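Local coordinates for protein CofB (Escherichia coli, PDB 5AX6) that serves as the minor pilin subunit of the CFA/III type IVb pilus of enterotoxigenic bacteria and, as a homotrimer, probably takes part in pilus assembly, at residues Q8-A13 against S117-K122; A13-I18 against S164-A169; I145-K150 against V183-S188; I75-G80 against I85-K90. All coordinates share one frame; numbering follows the deposited sequence.

Contact 1 of 4, residues Q8-A13 against S117-K122; sequences QIVSNA and SNSDLK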
loop_
_atom_site.group_PDB
_atom_site.type_symbol
_atom_site.label_atom_id
_atom_site.label_comp_id
_atom_site.label_asym_id
_atom_site.label_seq_id
_atom_site.Cartn_x
_atom_site.Cartn_y
_atom_site.Cartn_z
ATOM N N GLN A 8 -3.208 -21.658 34.083
ATOM C CA GLN A 8 -3.048 -20.933 32.833
ATOM C C GLN A 8 -2.069 -19.779 32.995
ATOM O O GLN A 8 -1.314 -19.458 32.076
ATOM C CB GLN A 8 -4.382 -20.405 32.315
ATOM C CG GLN A 8 -4.297 -19.930 30.872
ATOM C CD GLN A 8 -3.893 -21.055 29.919
ATOM O OE1 GLN A 8 -4.594 -22.062 29.796
ATOM N NE2 GLN A 8 -2.754 -20.891 29.250
ATOM N N ILE A 9 -2.077 -19.150 34.164
ATOM C CA ILE A 9 -1.201 -18.012 34.382
ATOM C C ILE A 9 0.252 -18.472 34.472
ATOM O O ILE A 9 1.138 -17.840 33.904
ATOM C CB ILE A 9 -1.597 -17.232 35.652
ATOM C CG1 ILE A 9 -2.890 -16.455 35.392
ATOM C CG2 ILE A 9 -0.484 -16.276 36.064
ATOM C CD1 ILE A 9 -3.493 -15.830 36.635
ATOM N N VAL A 10 0.486 -19.570 35.186
ATOM C CA VAL A 10 1.808 -20.191 35.228
ATOM C C VAL A 10 2.262 -20.577 33.819
ATOM O O VAL A 10 3.389 -20.274 33.409
ATOM C CB VAL A 10 1.808 -21.442 36.123
ATOM C CG1 VAL A 10 3.122 -22.205 35.985
ATOM C CG2 VAL A 10 1.549 -21.053 37.577
ATOM N N SER A 11 1.373 -21.235 33.077
ATOM C CA SER A 11 1.695 -21.686 31.724
ATOM C C SER A 11 2.009 -20.523 30.787
ATOM O O SER A 11 2.918 -20.618 29.964
ATOM C CB SER A 11 0.547 -22.529 31.155
ATOM O OG SER A 11 0.410 -23.728 31.900
ATOM N N ASN A 12 1.262 -19.428 30.895
ATOM C CA ASN A 12 1.562 -18.260 30.077
ATOM C C ASN A 12 2.958 -17.710 30.357
ATOM O O ASN A 12 3.661 -17.286 29.435
ATOM C CB ASN A 12 0.530 -17.147 30.290
ATOM C CG ASN A 12 -0.813 -17.461 29.665
ATOM O OD1 ASN A 12 -0.927 -18.334 28.802
ATOM N ND2 ASN A 12 -1.843 -16.741 30.096
ATOM N N ALA A 13 3.352 -17.702 31.622
ATOM C CA ALA A 13 4.667 -17.187 31.993
ATOM C C ALA A 13 5.775 -18.146 31.529
ATOM O O ALA A 13 6.820 -17.715 31.031
ATOM C CB ALA A 13 4.746 -16.970 33.490
ATOM N N SER A 117 8.334 -17.864 40.791
ATOM C CA SER A 117 9.265 -17.945 41.915
ATOM C C SER A 117 8.942 -19.143 42.806
ATOM O O SER A 117 9.845 -19.779 43.349
ATOM C CB SER A 117 9.251 -16.654 42.742
ATOM O OG SER A 117 7.987 -16.447 43.343
ATOM N N ASN A 118 7.660 -19.465 42.956
ATOM C CA ASN A 118 7.300 -20.658 43.731
ATOM C C ASN A 118 6.100 -21.421 43.178
ATOM O O ASN A 118 5.322 -21.992 43.938
ATOM C CB ASN A 118 7.038 -20.284 45.195
ATOM C CG ASN A 118 6.154 -19.059 45.338
ATOM O OD1 ASN A 118 5.431 -18.684 44.412
ATOM N ND2 ASN A 118 6.211 -18.426 46.507
ATOM N N SER A 119 5.959 -21.440 41.856
ATOM C CA SER A 119 4.884 -22.190 41.221
ATOM C C SER A 119 5.183 -23.682 41.262
ATOM O O SER A 119 6.332 -24.095 41.438
ATOM C CB SER A 119 4.678 -21.729 39.778
ATOM O OG SER A 119 5.907 -21.725 39.080
ATOM N N ASP A 120 4.142 -24.488 41.093
ATOM C CA ASP A 120 4.282 -25.939 41.124
ATOM C C ASP A 120 5.124 -26.454 39.958
ATOM O O ASP A 120 5.692 -27.547 40.016
ATOM C CB ASP A 120 2.901 -26.600 41.110
ATOM C CG ASP A 120 2.177 -26.475 42.441
ATOM O OD1 ASP A 120 2.840 -26.173 43.457
ATOM O OD2 ASP A 120 0.947 -26.692 42.476
ATOM N N LEU A 121 5.200 -25.656 38.901
ATOM C CA LEU A 121 5.925 -26.031 37.696
ATOM C C LEU A 121 6.912 -24.925 37.345
ATOM O O LEU A 121 6.524 -23.761 37.232
ATOM C CB LEU A 121 4.947 -26.281 36.545
ATOM C CG LEU A 121 5.394 -27.099 35.332
ATOM C CD1 LEU A 121 5.834 -28.503 35.725
ATOM C CD2 LEU A 121 4.277 -27.158 34.302
ATOM N N LYS A 122 8.182 -25.295 37.185
ATOM C CA LYS A 122 9.265 -24.342 36.924
ATOM C C LYS A 122 10.244 -24.899 35.905
ATOM O O LYS A 122 10.430 -26.108 35.828
ATOM C CB LYS A 122 10.041 -24.028 38.204
ATOM C CG LYS A 122 9.225 -23.422 39.324
ATOM C CD LYS A 122 10.083 -23.249 40.562
ATOM C CE LYS A 122 9.323 -22.480 41.640
ATOM N NZ LYS A 122 9.935 -22.683 42.990
#
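Val10 of helix 4-25 faces Ser119 with their CA atoms 7.0 Å apart, where the chain leaves a loop and is about to enter strand 121-130. This is helix-on-sheet packing of the type IV pilin fold, in which the N-terminal helix lies against an antiparallel sheet. Only 112 Å² is buried between the segments, and Val10 supplies half of it. Both its methyls do the touching: CG2 lies 3.9 Å from Ser119 CB, and CG1 sits at the same distance from the backbone oxygen Leu121 O. CG1 reaches that oxygen because it stands anti to the backbone N of Val10 (chi1 171°), while CG2 turns to the serine. Leu121 also directs its CB toward the helix, and its side chain continues against Leu146 of the neighbouring strand and Tyr162 of helix 161-171. The loop end is fixed from within. Lys122, whose CB is directed away from the helix, bonds through NZ to Ser117 O at 2.9 Å and ties the two ends of the segment together. Ser119 turns its hydroxyl (chi1 51°) between its own backbone N and carbonyl carbon, and Ser119 OG donates to Leu121 O at 2.8 Å, from 45° above the carbonyl plane.

Contact 2 of 4, residues A13-I18 against S164-A169; sequences ALISEI and SSLEKA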
loop_
_atom_site.group_PDB
_atom_site.type_symbol
_atom_site.label_atom_id
_atom_site.label_comp_id
_atom_site.label_asym_id
_atom_site.label_seq_id
_atom_site.Cartn_x
_atom_site.Cartn_y
_atom_site.Cartn_z
ATOM N N ALA A 13 3.352 -17.702 31.622
ATOM C CA ALA A 13 4.667 -17.187 31.993
ATOM C C ALA A 13 5.775 -18.146 31.529
ATOM O O ALA A 13 6.820 -17.715 31.031
ATOM C CB ALA A 13 4.746 -16.970 33.490
ATOM N N LEU A 14 5.543 -19.440 31.707
ATOM C CA LEU A 14 6.481 -20.453 31.229
ATOM C C LEU A 14 6.700 -20.341 29.716
ATOM O O LEU A 14 7.840 -20.348 29.239
ATOM C CB LEU A 14 5.982 -21.851 31.595
ATOM C CG LEU A 14 6.157 -22.228 33.067
ATOM C CD1 LEU A 14 5.363 -23.493 33.406
ATOM C CD2 LEU A 14 7.645 -22.409 33.419
ATOM N N ILE A 15 5.611 -20.240 28.962
ATOM C CA ILE A 15 5.709 -20.109 27.513
ATOM C C ILE A 15 6.413 -18.814 27.099
ATOM O O ILE A 15 7.147 -18.784 26.110
ATOM C CB ILE A 15 4.324 -20.156 26.854
ATOM C CG1 ILE A 15 3.777 -21.582 26.871
ATOM C CG2 ILE A 15 4.375 -19.600 25.436
ATOM C CD1 ILE A 15 4.838 -22.646 26.772
ATOM N N SER A 16 6.201 -17.739 27.845
ATOM C CA SER A 16 6.878 -16.489 27.518
ATOM C C SER A 16 8.386 -16.629 27.660
ATOM O O SER A 16 9.138 -16.131 26.815
ATOM C CB SER A 16 6.393 -15.341 28.397
ATOM O OG SER A 16 6.990 -14.131 27.963
ATOM N N GLU A 17 8.821 -17.296 28.724
ATOM C CA GLU A 17 10.236 -17.558 28.954
ATOM C C GLU A 17 10.786 -18.409 27.816
ATOM O O GLU A 17 11.812 -18.092 27.216
ATOM C CB GLU A 17 10.452 -18.276 30.296
ATOM C CG GLU A 17 10.077 -17.475 31.541
ATOM C CD GLU A 17 11.154 -16.483 31.964
ATOM O OE1 GLU A 17 12.065 -16.871 32.738
ATOM O OE2 GLU A 17 11.085 -15.309 31.532
ATOM N N ILE A 18 10.087 -19.500 27.537
ATOM C CA ILE A 18 10.483 -20.436 26.482
ATOM C C ILE A 18 10.593 -19.738 25.125
ATOM O O ILE A 18 11.611 -19.859 24.448
ATOM C CB ILE A 18 9.486 -21.612 26.422
ATOM C CG1 ILE A 18 9.730 -22.555 27.612
ATOM C CG2 ILE A 18 9.583 -22.353 25.100
ATOM C CD1 ILE A 18 8.582 -23.528 27.855
ATOM N N SER A 164 -2.288 -29.303 28.792
ATOM C CA SER A 164 -3.352 -28.628 28.067
ATOM C C SER A 164 -3.199 -27.108 28.155
ATOM O O SER A 164 -3.372 -26.401 27.160
ATOM C CB SER A 164 -4.723 -29.057 28.602
ATOM O OG SER A 164 -5.760 -28.566 27.771
ATOM N N SER A 165 -2.863 -26.597 29.336
ATOM C CA SER A 165 -2.695 -25.155 29.466
ATOM C C SER A 165 -1.382 -24.696 28.813
ATOM O O SER A 165 -1.315 -23.592 28.281
ATOM C CB SER A 165 -2.766 -24.716 30.936
ATOM O OG SER A 165 -1.686 -25.215 31.696
ATOM N N LEU A 166 -0.348 -25.535 28.846
ATOM C CA LEU A 166 0.895 -25.217 28.137
ATOM C C LEU A 166 0.663 -25.142 26.632
ATOM O O LEU A 166 1.162 -24.239 25.958
ATOM C CB LEU A 166 1.980 -26.248 28.451
ATOM C CG LEU A 166 2.573 -26.150 29.859
ATOM C CD1 LEU A 166 3.347 -27.414 30.211
ATOM C CD2 LEU A 166 3.459 -24.905 29.999
ATOM N N GLU A 167 -0.114 -26.082 26.103
ATOM C CA GLU A 167 -0.377 -26.107 24.671
ATOM C C GLU A 167 -1.214 -24.902 24.257
ATOM O O GLU A 167 -1.003 -24.318 23.192
ATOM C CB GLU A 167 -1.067 -27.415 24.278
ATOM C CG GLU A 167 -0.100 -28.582 24.130
ATOM C CD GLU A 167 -0.800 -29.925 24.022
ATOM O OE1 GLU A 167 -2.015 -29.992 24.310
ATOM O OE2 GLU A 167 -0.130 -30.916 23.658
ATOM N N LYS A 168 -2.158 -24.532 25.113
ATOM C CA LYS A 168 -2.968 -23.340 24.896
ATOM C C LYS A 168 -2.091 -22.084 24.876
ATOM O O LYS A 168 -2.219 -21.233 23.994
ATOM C CB LYS A 168 -4.048 -23.240 25.974
ATOM C CG LYS A 168 -4.817 -21.931 25.977
ATOM C CD LYS A 168 -6.052 -22.031 26.859
ATOM C CE LYS A 168 -6.664 -20.663 27.123
ATOM N NZ LYS A 168 -7.835 -20.751 28.042
ATOM N N ALA A 169 -1.183 -21.975 25.838
ATOM C CA ALA A 169 -0.297 -20.820 25.888
ATOM C C ALA A 169 0.628 -20.798 24.668
ATOM O O ALA A 169 0.923 -19.733 24.110
ATOM C CB ALA A 169 0.501 -20.830 27.171
#
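Ile15 gives the largest share of this meeting of two helices, pressing CG1 to 3.4 Å from Ala169 CB, closer than usual for two carbons in van der Waals contact. The same residue uses its other branches as well. CG2 lies 3.7 Å from the backbone oxygen Ala169 O, and CD1 turns to the leucine one helical turn earlier, 4.2 Å from Leu166 CD2. A chi2 of -32°, away from any staggered value, brings CD1 there and suggests some strain. Leu166 CD2 is shared, since Leu14 CD1 reaches it at 4.2 Å as well; both pairs of side chains pass each other at a slant. The segments themselves cross at -51°, their axes 9.4 Å apart, and the nearest CA atoms, those of Ile15 and Ala169, are 6.3 Å apart, so the small alanine lets the backbones draw close. Further out, His173 and Phe177 also touch Ile15, while Leu14 rests on Leu121 and Ile123 of strand 121-130 and Leu166 on Leu146, so the two helices pack against each other and on the same sheet, as suits a pilin's globular domain. Ser165 bonds to Ser11 and Gln8 a turn or more earlier on helix 4-25. All four touching residues are buried and apolar, which implies that the segments are joined by close van der Waals packing, mostly of hydrocarbon groups, with polar links at their margin.

Contact 3 of 4, residues I145-K150 against V183-S188; sequences ILTFDK and VERNSS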
loop_
_atom_site.group_PDB
_atom_site.type_symbol
_atom_site.label_atom_id
_atom_site.label_comp_id
_atom_site.label_asym_id
_atom_site.label_seq_id
_atom_site.Cartn_x
_atom_site.Cartn_y
_atom_site.Cartn_z
ATOM N N ILE A 145 13.425 -28.631 30.585
ATOM C CA ILE A 145 13.006 -29.603 31.590
ATOM C C ILE A 145 12.265 -28.840 32.669
ATOM O O ILE A 145 12.826 -27.941 33.299
ATOM C CB ILE A 145 14.198 -30.383 32.196
ATOM C CG1 ILE A 145 14.769 -31.372 31.171
ATOM C CG2 ILE A 145 13.775 -31.145 33.447
ATOM C CD1 ILE A 145 15.511 -30.707 30.032
ATOM N N LEU A 146 10.991 -29.169 32.831
ATOM C CA LEU A 146 10.139 -28.514 33.818
ATOM C C LEU A 146 9.957 -29.424 35.015
ATOM O O LEU A 146 9.525 -30.563 34.860
ATOM C CB LEU A 146 8.777 -28.167 33.218
ATOM C CG LEU A 146 8.676 -26.875 32.404
ATOM C CD1 LEU A 146 9.836 -26.771 31.447
ATOM C CD2 LEU A 146 7.341 -26.831 31.663
ATOM N N THR A 147 10.297 -28.926 36.200
ATOM C CA THR A 147 10.161 -29.724 37.407
ATOM C C THR A 147 8.790 -29.511 38.055
ATOM O O THR A 147 8.288 -28.384 38.138
ATOM C CB THR A 147 11.279 -29.406 38.409
ATOM O OG1 THR A 147 11.136 -30.241 39.562
ATOM C CG2 THR A 147 11.234 -27.934 38.825
ATOM N N PHE A 148 8.183 -30.622 38.468
ATOM C CA PHE A 148 6.938 -30.642 39.227
ATOM C C PHE A 148 7.239 -30.596 40.715
ATOM O O PHE A 148 7.950 -31.460 41.228
ATOM C CB PHE A 148 6.142 -31.915 38.946
ATOM C CG PHE A 148 5.220 -31.837 37.768
ATOM C CD1 PHE A 148 4.129 -30.988 37.777
ATOM C CD2 PHE A 148 5.399 -32.680 36.677
ATOM C CE1 PHE A 148 3.258 -30.945 36.695
ATOM C CE2 PHE A 148 4.532 -32.646 35.596
ATOM C CZ PHE A 148 3.462 -31.775 35.605
ATOM N N ASP A 149 6.701 -29.612 41.419
ATOM C CA ASP A 149 6.780 -29.634 42.872
ATOM C C ASP A 149 5.491 -30.243 43.425
ATOM O O ASP A 149 4.501 -29.541 43.641
ATOM C CB ASP A 149 7.011 -28.232 43.435
ATOM C CG ASP A 149 7.246 -28.240 44.935
ATOM O OD1 ASP A 149 8.424 -28.217 45.355
ATOM O OD2 ASP A 149 6.252 -28.276 45.693
ATOM N N LYS A 150 5.508 -31.557 43.639
ATOM C CA LYS A 150 4.314 -32.287 44.055
ATOM C C LYS A 150 3.778 -31.784 45.396
ATOM O O LYS A 150 2.618 -31.388 45.504
ATOM C CB LYS A 150 4.609 -33.788 44.137
ATOM C CG LYS A 150 5.147 -34.254 45.487
ATOM C CD LYS A 150 6.417 -33.511 45.883
ATOM C CE LYS A 150 6.240 -32.761 47.201
ATOM N NZ LYS A 150 5.913 -33.674 48.335
ATOM N N VAL A 183 9.983 -37.054 32.259
ATOM C CA VAL A 183 11.314 -37.312 32.781
ATOM C C VAL A 183 11.256 -37.519 34.287
ATOM O O VAL A 183 10.270 -37.175 34.929
ATOM C CB VAL A 183 12.298 -36.173 32.419
ATOM C CG1 VAL A 183 12.482 -36.121 30.896
ATOM C CG2 VAL A 183 11.814 -34.820 32.956
ATOM N N GLU A 184 12.309 -38.108 34.836
ATOM C CA GLU A 184 12.332 -38.433 36.246
ATOM C C GLU A 184 13.734 -38.306 36.804
ATOM O O GLU A 184 14.730 -38.390 36.076
ATOM C CB GLU A 184 11.801 -39.858 36.479
ATOM C CG GLU A 184 12.654 -40.927 35.814
ATOM C CD GLU A 184 12.104 -42.339 35.979
ATOM O OE1 GLU A 184 11.060 -42.665 35.369
ATOM O OE2 GLU A 184 12.729 -43.129 36.719
ATOM N N ARG A 185 13.812 -38.102 38.110
ATOM C CA ARG A 185 15.086 -38.191 38.793
ATOM C C ARG A 185 14.848 -38.786 40.168
ATOM O O ARG A 185 13.732 -38.730 40.696
ATOM C CB ARG A 185 15.764 -36.829 38.891
ATOM C CG ARG A 185 14.958 -35.781 39.607
ATOM C CD ARG A 185 15.642 -34.433 39.511
ATOM N NE ARG A 185 14.865 -33.376 40.145
ATOM C CZ ARG A 185 15.219 -32.099 40.163
ATOM N NH1 ARG A 185 16.343 -31.706 39.569
ATOM N NH2 ARG A 185 14.442 -31.208 40.764
ATOM N N ASN A 186 15.898 -39.371 40.731
ATOM C CA ASN A 186 15.787 -40.067 42.002
ATOM C C ASN A 186 15.843 -39.087 43.158
ATOM O O ASN A 186 15.314 -39.351 44.232
ATOM C CB ASN A 186 16.892 -41.123 42.128
ATOM C CG ASN A 186 16.755 -42.227 41.094
ATOM O OD1 ASN A 186 15.642 -42.565 40.684
ATOM N ND2 ASN A 186 17.887 -42.788 40.652
ATOM N N SER A 187 16.483 -37.947 42.923
ATOM C CA SER A 187 16.642 -36.926 43.945
ATOM C C SER A 187 16.293 -35.542 43.390
ATOM O O SER A 187 15.280 -35.378 42.713
ATOM C CB SER A 187 18.072 -36.945 44.494
ATOM O OG SER A 187 18.199 -36.106 45.630
ATOM N N SER A 188 17.136 -34.552 43.665
ATOM C CA SER A 188 16.792 -33.171 43.342
ATOM C C SER A 188 17.836 -32.432 42.482
ATOM O O SER A 188 17.792 -31.205 42.370
ATOM C CB SER A 188 16.558 -32.395 44.642
ATOM O OG SER A 188 15.916 -31.158 44.389
#
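Ile145 and Val183 cross their side chains at about a right angle, each sending its CG2 methyl to the other at 4.2 Å. They stand on strands 139-148 and 179-185 of the antiparallel pilin sheet, which are not neighbours: strand 220-227 runs between them, and the CA atoms of this pair are 8.0 Å apart. The contact is therefore made across an intervening strand, by side chains on one face of the sheet. With CG1 of Val183 anti to the carbonyl carbon (chi1 -65°), CG2 falls between the backbone N and that carbon and points to the isoleucine; Trp193 packs on both residues. Two positions further along, Thr147 and Arg185 pass each other at a slant. The arginine runs extended from CG to NE, bringing NH2 to 3.6 Å from Thr147 OG1, too far to count as a bond. What chiefly engages the guanidinium is Asp124 of strand 121-130, in a salt bridge through NH1; since strand 121-130 lies next to 139-148, the arginine spans a good part of the sheet's width. Trp193 also touches its side chain. On one face of the guanidinium, displaced toward the rim, the backbone oxygen Ser188 O stands 3.0 Å above the plane; it approaches Arg185 NH1 to 3.2 Å, but at an angle too poor for a hydrogen bond.

Contact 4 of 4, residues I75-G80 against I85-K90; sequences INWGAG and IFFTRK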
loop_
_atom_site.group_PDB
_atom_site.type_symbol
_atom_site.label_atom_id
_atom_site.label_comp_id
_atom_site.label_asym_id
_atom_site.label_seq_id
_atom_site.Cartn_x
_atom_site.Cartn_y
_atom_site.Cartn_z
ATOM N N ILE A 75 22.316 -26.578 30.576
ATOM C CA ILE A 75 22.357 -25.277 31.228
ATOM C C ILE A 75 21.427 -25.295 32.436
ATOM O O ILE A 75 20.217 -25.469 32.298
ATOM C CB ILE A 75 21.951 -24.163 30.248
ATOM C CG1 ILE A 75 23.004 -24.059 29.139
ATOM C CG2 ILE A 75 21.805 -22.812 30.967
ATOM C CD1 ILE A 75 22.620 -23.052 28.043
ATOM N N ASN A 76 21.986 -25.138 33.626
ATOM C CA ASN A 76 21.153 -25.134 34.818
ATOM C C ASN A 76 20.363 -23.832 34.851
ATOM O O ASN A 76 20.875 -22.784 34.458
ATOM C CB ASN A 76 22.007 -25.302 36.078
ATOM C CG ASN A 76 21.216 -25.834 37.249
ATOM O OD1 ASN A 76 19.994 -25.994 37.174
ATOM N ND2 ASN A 76 21.905 -26.108 38.347
ATOM N N TRP A 77 19.109 -23.891 35.285
ATOM C CA TRP A 77 18.244 -22.712 35.236
ATOM C C TRP A 77 17.528 -22.494 36.567
ATOM O O TRP A 77 17.346 -23.435 37.335
ATOM C CB TRP A 77 17.215 -22.862 34.109
ATOM C CG TRP A 77 16.440 -21.594 33.768
ATOM C CD1 TRP A 77 15.172 -21.279 34.158
ATOM C CD2 TRP A 77 16.880 -20.518 32.928
ATOM N NE1 TRP A 77 14.801 -20.063 33.633
ATOM C CE2 TRP A 77 15.836 -19.574 32.872
ATOM C CE3 TRP A 77 18.071 -20.246 32.236
ATOM C CZ2 TRP A 77 15.935 -18.382 32.148
ATOM C CZ3 TRP A 77 18.166 -19.063 31.512
ATOM C CH2 TRP A 77 17.106 -18.148 31.476
ATOM N N GLY A 78 17.121 -21.252 36.830
ATOM C CA GLY A 78 16.292 -20.941 37.985
ATOM C C GLY A 78 17.064 -20.560 39.240
ATOM O O GLY A 78 18.227 -20.145 39.170
ATOM N N ALA A 79 16.409 -20.715 40.392
ATOM C CA ALA A 79 16.979 -20.345 41.688
ATOM C C ALA A 79 18.329 -21.013 41.938
ATOM O O ALA A 79 18.510 -22.202 41.669
ATOM C CB ALA A 79 16.008 -20.698 42.808
ATOM N N GLY A 80 19.280 -20.232 42.445
ATOM C CA GLY A 80 20.594 -20.749 42.773
ATOM C C GLY A 80 21.590 -20.671 41.637
ATOM O O GLY A 80 22.780 -20.923 41.832
ATOM N N ILE A 85 21.485 -13.941 33.878
ATOM C CA ILE A 85 22.192 -12.714 33.511
ATOM C C ILE A 85 22.775 -12.768 32.104
ATOM O O ILE A 85 22.909 -11.740 31.451
ATOM C CB ILE A 85 23.320 -12.375 34.514
ATOM C CG1 ILE A 85 24.522 -13.291 34.325
ATOM C CG2 ILE A 85 22.789 -12.428 35.959
ATOM C CD1 ILE A 85 25.748 -12.844 35.097
ATOM N N PHE A 86 23.084 -13.962 31.612
ATOM C CA PHE A 86 23.672 -14.066 30.273
ATOM C C PHE A 86 22.643 -13.985 29.143
ATOM O O PHE A 86 23.006 -13.821 27.977
ATOM C CB PHE A 86 24.477 -15.369 30.184
ATOM C CG PHE A 86 25.554 -15.446 31.222
ATOM C CD1 PHE A 86 26.751 -14.776 31.032
ATOM C CD2 PHE A 86 25.348 -16.126 32.423
ATOM C CE1 PHE A 86 27.744 -14.813 31.997
ATOM C CE2 PHE A 86 26.352 -16.164 33.390
ATOM C CZ PHE A 86 27.539 -15.504 33.176
ATOM N N PHE A 87 21.367 -14.093 29.489
ATOM C CA PHE A 87 20.299 -14.015 28.498
ATOM C C PHE A 87 19.431 -12.782 28.696
ATOM O O PHE A 87 18.350 -12.672 28.111
ATOM C CB PHE A 87 19.445 -15.271 28.554
ATOM C CG PHE A 87 20.211 -16.499 28.203
ATOM C CD1 PHE A 87 20.394 -16.848 26.872
ATOM C CD2 PHE A 87 20.791 -17.276 29.195
ATOM C CE1 PHE A 87 21.129 -17.970 26.531
ATOM C CE2 PHE A 87 21.526 -18.403 28.872
ATOM C CZ PHE A 87 21.701 -18.753 27.529
ATOM N N THR A 88 19.912 -11.858 29.519
ATOM C CA THR A 88 19.204 -10.595 29.722
ATOM C C THR A 88 20.168 -9.421 29.565
ATOM O O THR A 88 21.372 -9.606 29.592
ATOM C CB THR A 88 18.515 -10.540 31.104
ATOM O OG1 THR A 88 19.461 -10.869 32.131
ATOM C CG2 THR A 88 17.356 -11.532 31.146
ATOM N N ARG A 89 19.637 -8.220 29.375
ATOM C CA ARG A 89 20.500 -7.067 29.107
ATOM C C ARG A 89 21.497 -6.799 30.225
ATOM O O ARG A 89 21.168 -6.911 31.406
ATOM C CB ARG A 89 19.662 -5.812 28.881
ATOM C CG ARG A 89 18.788 -5.846 27.635
ATOM C CD ARG A 89 18.012 -4.534 27.480
ATOM N NE ARG A 89 17.153 -4.262 28.638
ATOM C CZ ARG A 89 17.396 -3.333 29.563
ATOM N NH1 ARG A 89 18.479 -2.571 29.481
ATOM N NH2 ARG A 89 16.552 -3.168 30.580
ATOM N N LYS A 90 22.707 -6.420 29.841
ATOM C CA LYS A 90 23.710 -5.981 30.803
ATOM C C LYS A 90 23.160 -4.866 31.707
ATOM O O LYS A 90 23.397 -4.865 32.912
ATOM C CB LYS A 90 24.956 -5.495 30.078
ATOM C CG LYS A 90 26.044 -4.903 30.974
ATOM C CD LYS A 90 27.259 -4.497 30.153
ATOM C CE LYS A 90 28.429 -4.051 31.031
ATOM N NZ LYS A 90 29.023 -5.184 31.808
#
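Ile75, in the short strand 75-76, directs its CB toward the loop of 85-90 and brings its terminal methyl CD1 to 4.4 Å from Phe87 CZ. Its side chain also lies on Phe128, which packs on Phe87 too. Asn76 serves the turn of its own segment: its OD1 accepts a weak bond from Trp77 N at 3.0 Å, with the N-H bent to 120°, and its backbone oxygen receives the hydroxyl of Thr83. Strand 75-76 is an outermost strand of the seven-stranded antiparallel sheet of the pilin domain, paired with strand 121-130 through backbone bonds of Ile75 with Ile126 and Trp77 with Asp124. The loop containing 85-90 connects these two strands and folds back over the residues that leave the edge strand. At Trp77 the indole stands anti to the backbone N (chi1 -168°), which carries its benzo end to Phe87: Trp77 CZ3 lies 3.9 Å from Phe87 CD2. That phenylalanine atom meets the indole at its edge, near the plane of the ring, while the two side chains pass at a slant. Ile21 of helix 4-25 touches both aromatics. Beyond the tryptophan, Gly78 takes positive phi (91°), and its O accepts the hydroxyl of Thr81.

Overall arrangement
All four contacts belong to the pilin domain and lie on the same side of the chain's centre. Contacts 1 and 2 sit on successive turns of helix 4-25, their centres about 9 Å apart, and touch where Asn12 OD1 packs 3.3 Å from Ala169 CB. Contact 3, its centre about 15 Å from that of contact 1, adjoins it through pairing of strands 121-130 and 139-148, where Lys122 O meets Thr147 N at 2.8 Å. Leu146 of 145-150 also touches Leu14 and Leu166 of contact 2. Contact 4 closes a short loop nested inside those of contacts 1 and 2; it reaches contact 2 where Trp77 packs on Glu17, but stays about 7 Å from contact 3 at the nearest atoms.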